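Local coordinates for protein lantibiotic dehydratase (Microbispora corallina, PDB 5EHK) that probably dehydrates serine and threonine residues of a precursor peptide, in a tRNA-dependent reaction, during biosynthesis of the lantibiotic NAI-107, at residues Thr384-Ala389 / Leu503-Val508; Arg735-Leu740 / Gly781-Ile786. All coordinates share one frame; numbering follows the deposited sequence.

Contact 1: residues Thr384-Ala389 / Leu503-Val508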
loop_
_atom_site.group_PDB
_atom_site.type_symbol
_atom_site.label_atom_id
_atom_site.label_comp_id
_atom_site.label_asym_id
_atom_site.label_seq_id
_atom_site.Cartn_x
_atom_site.Cartn_y
_atom_site.Cartn_z
ATOM N N THR A 384 -17.827 -4.451 39.488
ATOM C CA THR A 384 -18.494 -5.303 38.515
ATOM C C THR A 384 -18.822 -4.571 37.211
ATOM O O THR A 384 -18.847 -5.182 36.140
ATOM C CB THR A 384 -19.735 -5.968 39.144
ATOM O OG1 THR A 384 -19.268 -6.983 40.036
ATOM C CG2 THR A 384 -20.651 -6.614 38.086
ATOM N N GLU A 385 -19.089 -3.269 37.310
ATOM C CA GLU A 385 -19.395 -2.470 36.124
ATOM C C GLU A 385 -18.145 -2.444 35.263
ATOM O O GLU A 385 -18.166 -2.847 34.100
ATOM C CB GLU A 385 -19.831 -1.048 36.507
ATOM C CG GLU A 385 -20.399 -0.190 35.358
ATOM C CD GLU A 385 -21.610 -0.803 34.619
ATOM O OE1 GLU A 385 -22.648 -1.103 35.252
ATOM O OE2 GLU A 385 -21.531 -0.955 33.379
ATOM N N ILE A 386 -17.046 -2.029 35.875
ATOM C CA ILE A 386 -15.781 -1.957 35.199
ATOM C C ILE A 386 -15.372 -3.296 34.613
ATOM O O ILE A 386 -14.935 -3.355 33.476
ATOM C CB ILE A 386 -14.710 -1.444 36.146
ATOM C CG1 ILE A 386 -15.109 -0.047 36.637
ATOM C CG2 ILE A 386 -13.337 -1.445 35.466
ATOM C CD1 ILE A 386 -14.161 0.528 37.615
ATOM N N GLU A 387 -15.564 -4.382 35.339
ATOM C CA GLU A 387 -15.233 -5.681 34.768
ATOM C C GLU A 387 -16.072 -6.022 33.544
ATOM O O GLU A 387 -15.578 -6.673 32.620
ATOM C CB GLU A 387 -15.373 -6.785 35.801
ATOM C CG GLU A 387 -14.401 -6.625 36.938
ATOM C CD GLU A 387 -14.591 -7.661 38.016
ATOM O OE1 GLU A 387 -15.546 -8.455 37.910
ATOM O OE2 GLU A 387 -13.807 -7.657 38.985
ATOM N N ARG A 388 -17.334 -5.594 33.528
ATOM C CA ARG A 388 -18.223 -5.915 32.414
ATOM C C ARG A 388 -17.873 -5.021 31.209
ATOM O O ARG A 388 -18.038 -5.405 30.052
ATOM C CB ARG A 388 -19.693 -5.718 32.821
ATOM C CG ARG A 388 -20.307 -6.894 33.614
ATOM C CD ARG A 388 -21.856 -6.853 33.667
ATOM N NE ARG A 388 -22.471 -7.545 32.532
ATOM C CZ ARG A 388 -23.685 -8.102 32.541
ATOM N NH1 ARG A 388 -24.448 -8.045 33.626
ATOM N NH2 ARG A 388 -24.136 -8.716 31.452
ATOM N N ALA A 389 -17.352 -3.840 31.503
ATOM C CA ALA A 389 -16.981 -2.887 30.477
ATOM C C ALA A 389 -15.745 -3.375 29.730
ATOM O O ALA A 389 -15.752 -3.479 28.498
ATOM C CB ALA A 389 -16.741 -1.536 31.096
ATOM N N LEU A 503 -7.527 -0.012 32.962
ATOM C CA LEU A 503 -8.424 1.014 32.456
ATOM C C LEU A 503 -8.344 2.149 33.455
ATOM O O LEU A 503 -8.275 1.923 34.660
ATOM C CB LEU A 503 -9.861 0.482 32.342
ATOM C CG LEU A 503 -10.029 -0.742 31.436
ATOM C CD1 LEU A 503 -11.419 -1.358 31.520
ATOM C CD2 LEU A 503 -9.678 -0.381 29.981
ATOM N N GLY A 504 -8.311 3.375 32.970
ATOM C CA GLY A 504 -8.383 4.510 33.863
ATOM C C GLY A 504 -9.777 5.031 33.681
ATOM O O GLY A 504 -10.213 5.143 32.548
ATOM N N VAL A 505 -10.494 5.310 34.764
ATOM C CA VAL A 505 -11.874 5.782 34.632
ATOM C C VAL A 505 -12.251 6.890 35.596
ATOM O O VAL A 505 -11.583 7.108 36.606
ATOM C CB VAL A 505 -12.921 4.646 34.760
ATOM C CG1 VAL A 505 -12.815 3.636 33.604
ATOM C CG2 VAL A 505 -12.821 3.980 36.115
ATOM N N HIS A 506 -13.316 7.600 35.239
ATOM C CA HIS A 506 -14.014 8.483 36.150
ATOM C C HIS A 506 -15.217 7.697 36.659
ATOM O O HIS A 506 -15.931 7.048 35.874
ATOM C CB HIS A 506 -14.559 9.699 35.404
ATOM C CG HIS A 506 -13.507 10.620 34.863
ATOM N ND1 HIS A 506 -12.475 11.112 35.632
ATOM C CD2 HIS A 506 -13.358 11.169 33.632
ATOM C CE1 HIS A 506 -11.726 11.913 34.894
ATOM N NE2 HIS A 506 -12.239 11.966 33.677
ATOM N N VAL A 507 -15.441 7.745 37.970
ATOM C CA VAL A 507 -16.689 7.254 38.545
ATOM C C VAL A 507 -17.460 8.444 39.065
ATOM O O VAL A 507 -16.923 9.230 39.844
ATOM C CB VAL A 507 -16.462 6.267 39.685
ATOM C CG1 VAL A 507 -17.801 5.799 40.214
ATOM C CG2 VAL A 507 -15.649 5.084 39.208
ATOM N N VAL A 508 -18.698 8.606 38.612
ATOM C CA VAL A 508 -19.516 9.749 39.038
ATOM C C VAL A 508 -20.926 9.377 39.521
ATOM O O VAL A 508 -21.523 8.393 39.075
ATOM C CB VAL A 508 -19.615 10.831 37.963
ATOM C CG1 VAL A 508 -18.318 11.588 37.864
ATOM C CG2 VAL A 508 -20.024 10.208 36.642
#
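Ile386 and Leu503 mark the closest backbone approach between the helical turns 384-389 and the strand 503-508, their CA atoms 8.4 Å apart, a spacing that leaves the gap to be bridged by side chains. Both branches of Ile386 are used. CG1 lies beside the backbone N (chi1 -60°) and runs on fully extended (chi2 178°), which carries the terminal methyl CD1 along the strand, to 4.0 Å from Val505 CG2. The same torsion places CG2 opposite that N, facing the beginning of the strand segment and ending 4.4 Å from Leu503 CD1. The isoleucine thus straddles two strand residues that are two apart in sequence and direct their side chains at the helix; its side chain and that of Val505 lie at a slant to each other. One turn on, Ala389 also points at the strand, but its short CB stays 5.3 Å from Leu503 CD1 and adds little. The geometry is that of a helix, 380-395, laid against one face of a beta sheet in the part of the chain that matches the N-terminal lantibiotic dehydratase family. All three residues that meet here are buried; the two segments bury 148 Å² between them, and the side-chain contacts across them are between carbon atoms. Strand 500-508 runs antiparallel to both 521-524 and 785-792, and Ile386 also touches Val788 on the latter, so its reach spans two neighbouring strands. Val505 packs in addition on Val522 and Leu524. Glu387, which points away from strand 503-508, forms a salt bridge with Arg793.

Contact 2: residues Arg735-Leu740 / Gly781-Ile786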
loop_
_atom_site.group_PDB
_atom_site.type_symbol
_atom_site.label_atom_id
_atom_site.label_comp_id
_atom_site.label_asym_id
_atom_site.label_seq_id
_atom_site.Cartn_x
_atom_site.Cartn_y
_atom_site.Cartn_z
ATOM N N ARG A 735 -5.766 17.878 28.648
ATOM C CA ARG A 735 -7.143 17.804 29.069
ATOM C C ARG A 735 -7.357 19.202 29.629
ATOM O O ARG A 735 -6.543 19.685 30.421
ATOM C CB ARG A 735 -7.279 16.764 30.178
ATOM C CG ARG A 735 -7.064 15.328 29.722
ATOM C CD ARG A 735 -6.955 14.400 30.925
ATOM N NE ARG A 735 -6.837 12.992 30.536
ATOM C CZ ARG A 735 -5.709 12.415 30.120
ATOM N NH1 ARG A 735 -4.585 13.115 30.026
ATOM N NH2 ARG A 735 -5.702 11.131 29.791
ATOM N N LEU A 736 -8.426 19.870 29.218
ATOM C CA LEU A 736 -8.639 21.241 29.668
ATOM C C LEU A 736 -10.098 21.539 30.030
ATOM O O LEU A 736 -10.951 21.703 29.154
ATOM C CB LEU A 736 -8.100 22.225 28.639
ATOM C CG LEU A 736 -7.539 23.521 29.216
ATOM C CD1 LEU A 736 -6.643 23.217 30.403
ATOM C CD2 LEU A 736 -6.780 24.314 28.146
ATOM N N LEU A 737 -10.371 21.579 31.338
ATOM C CA LEU A 737 -11.709 21.856 31.858
ATOM C C LEU A 737 -11.986 23.333 31.720
ATOM O O LEU A 737 -11.373 24.157 32.401
ATOM C CB LEU A 737 -11.781 21.490 33.344
ATOM C CG LEU A 737 -13.079 20.914 33.920
ATOM C CD1 LEU A 737 -14.281 21.375 33.123
ATOM C CD2 LEU A 737 -13.023 19.403 33.955
ATOM N N LEU A 738 -12.929 23.670 30.851
ATOM C CA LEU A 738 -13.217 25.074 30.588
ATOM C C LEU A 738 -14.679 25.374 30.874
ATOM O O LEU A 738 -15.569 24.615 30.487
ATOM C CB LEU A 738 -12.889 25.473 29.140
ATOM C CG LEU A 738 -11.466 25.347 28.588
ATOM C CD1 LEU A 738 -11.497 25.663 27.106
ATOM C CD2 LEU A 738 -10.464 26.230 29.334
ATOM N N ASP A 739 -14.914 26.475 31.580
ATOM C CA ASP A 739 -16.252 27.023 31.696
ATOM C C ASP A 739 -16.463 28.090 30.611
ATOM O O ASP A 739 -15.851 29.166 30.671
ATOM C CB ASP A 739 -16.439 27.600 33.101
ATOM C CG ASP A 739 -17.895 27.822 33.451
ATOM O OD1 ASP A 739 -18.640 28.382 32.615
ATOM O OD2 ASP A 739 -18.313 27.390 34.547
ATOM N N LEU A 740 -17.357 27.813 29.654
ATOM C CA LEU A 740 -17.514 28.705 28.502
ATOM C C LEU A 740 -18.385 29.925 28.782
ATOM O O LEU A 740 -18.641 30.733 27.882
ATOM C CB LEU A 740 -18.044 27.965 27.270
ATOM C CG LEU A 740 -17.116 26.915 26.664
ATOM C CD1 LEU A 740 -17.582 26.489 25.269
ATOM C CD2 LEU A 740 -15.677 27.400 26.663
ATOM N N GLY A 781 -16.190 13.185 41.624
ATOM C CA GLY A 781 -15.779 12.043 40.834
ATOM C C GLY A 781 -15.327 12.372 39.421
ATOM O O GLY A 781 -14.676 11.559 38.765
ATOM N N HIS A 782 -15.706 13.540 38.927
ATOM C CA HIS A 782 -15.385 13.918 37.550
ATOM C C HIS A 782 -13.996 14.551 37.440
ATOM O O HIS A 782 -13.454 14.702 36.349
ATOM C CB HIS A 782 -16.454 14.884 37.029
ATOM C CG HIS A 782 -16.410 16.230 37.683
ATOM N ND1 HIS A 782 -16.840 16.442 38.974
ATOM C CD2 HIS A 782 -16.004 17.437 37.217
ATOM C CE1 HIS A 782 -16.681 17.717 39.282
ATOM N NE2 HIS A 782 -16.179 18.344 38.234
ATOM N N LEU A 783 -13.411 14.876 38.585
ATOM C CA LEU A 783 -12.108 15.511 38.625
ATOM C C LEU A 783 -11.072 14.519 39.086
ATOM O O LEU A 783 -9.939 14.894 39.392
ATOM C CB LEU A 783 -12.103 16.639 39.643
ATOM C CG LEU A 783 -12.994 17.844 39.411
ATOM C CD1 LEU A 783 -12.564 18.942 40.368
ATOM C CD2 LEU A 783 -12.911 18.281 37.970
ATOM N N ALA A 784 -11.452 13.252 39.138
ATOM C CA ALA A 784 -10.569 12.242 39.668
ATOM C C ALA A 784 -10.571 11.069 38.727
ATOM O O ALA A 784 -11.624 10.674 38.217
ATOM C CB ALA A 784 -11.051 11.811 41.012
ATOM N N GLU A 785 -9.386 10.528 38.477
ATOM C CA GLU A 785 -9.243 9.351 37.635
ATOM C C GLU A 785 -8.966 8.152 38.526
ATOM O O GLU A 785 -8.176 8.233 39.469
ATOM C CB GLU A 785 -8.108 9.540 36.620
ATOM C CG GLU A 785 -8.571 9.578 35.169
ATOM C CD GLU A 785 -7.575 10.298 34.255
ATOM O OE1 GLU A 785 -6.351 10.129 34.462
ATOM O OE2 GLU A 785 -8.017 11.067 33.358
ATOM N N ILE A 786 -9.630 7.048 38.238
ATOM C CA ILE A 786 -9.366 5.810 38.942
ATOM C C ILE A 786 -8.672 4.842 37.990
ATOM O O ILE A 786 -9.173 4.588 36.898
ATOM C CB ILE A 786 -10.681 5.218 39.482
ATOM C CG1 ILE A 786 -11.239 6.155 40.552
ATOM C CG2 ILE A 786 -10.454 3.853 40.050
ATOM C CD1 ILE A 786 -12.671 5.897 40.906
#
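Leu737 on strand 735-739 meets the loop 781-784 through side chains, the CA atoms of Leu737 and Leu783 being 9.3 Å apart at the nearest point. His782 comes first: its ring carbon CD2 remains 4.8 Å from Leu737 CD2, peripheral to the contact, while one ring face carries Leu783 CG, 3.4 Å above the plane and offset toward the rim. Leu783 then makes the apolar touch. With its CG anti to the carbonyl carbon (chi1 -65°), the side chain brings CD2 within 4.2 Å of Leu737 CD2, and the two leucines cross nearly at right angles, methyl to methyl. Beyond Ala784, where the loop passes into strand 785-792, Glu785 points toward Arg735. The arginine is extended from CG to NE and meets the glutamate from the opposite direction. Arg735 NE lies 3.6 Å from Glu785 OE2, a long salt bridge in which the oxygen sits well out of the guanidinium plane; carboxylate and guanidinium planes are 65° apart. Each group has a stronger polar partner: Glu785 OE1 forms a salt bridge with Arg15 NH1, and Arg735 NH2 donates to the carbonyl of Pro526. Since no N-H is aimed at OE2, the link between strand 735-739 and the start of strand 785-792 is one of charge attraction, with little directional hold, and the carboxylate may partly offset the positive charge that Arg735 and the nearby Arg139 bring together.

How the contacts relate
Contact 1 is core and contact 2 is only partly buried, of its four touching residues just Glu785 being buried; their centres lie about 17 Å apart. They share a pair of neighbouring strands: 500-508, packed against helix 380-395 in contact 1, runs antiparallel to 785-792, whose start belongs to contact 2. Backbone bonding between Val505 and Ile786 joins the two, as does His506 ND1, 2.8 Å from Ala784 O in a probable hydrogen bond. The chemistry follows position: the helix-to-sheet interface of 384-389 with 503-508 is wholly apolar, whereas 735-740 with 781-786, linking a strand to a loop and strand start, mixes one leucine pair with opposite charges.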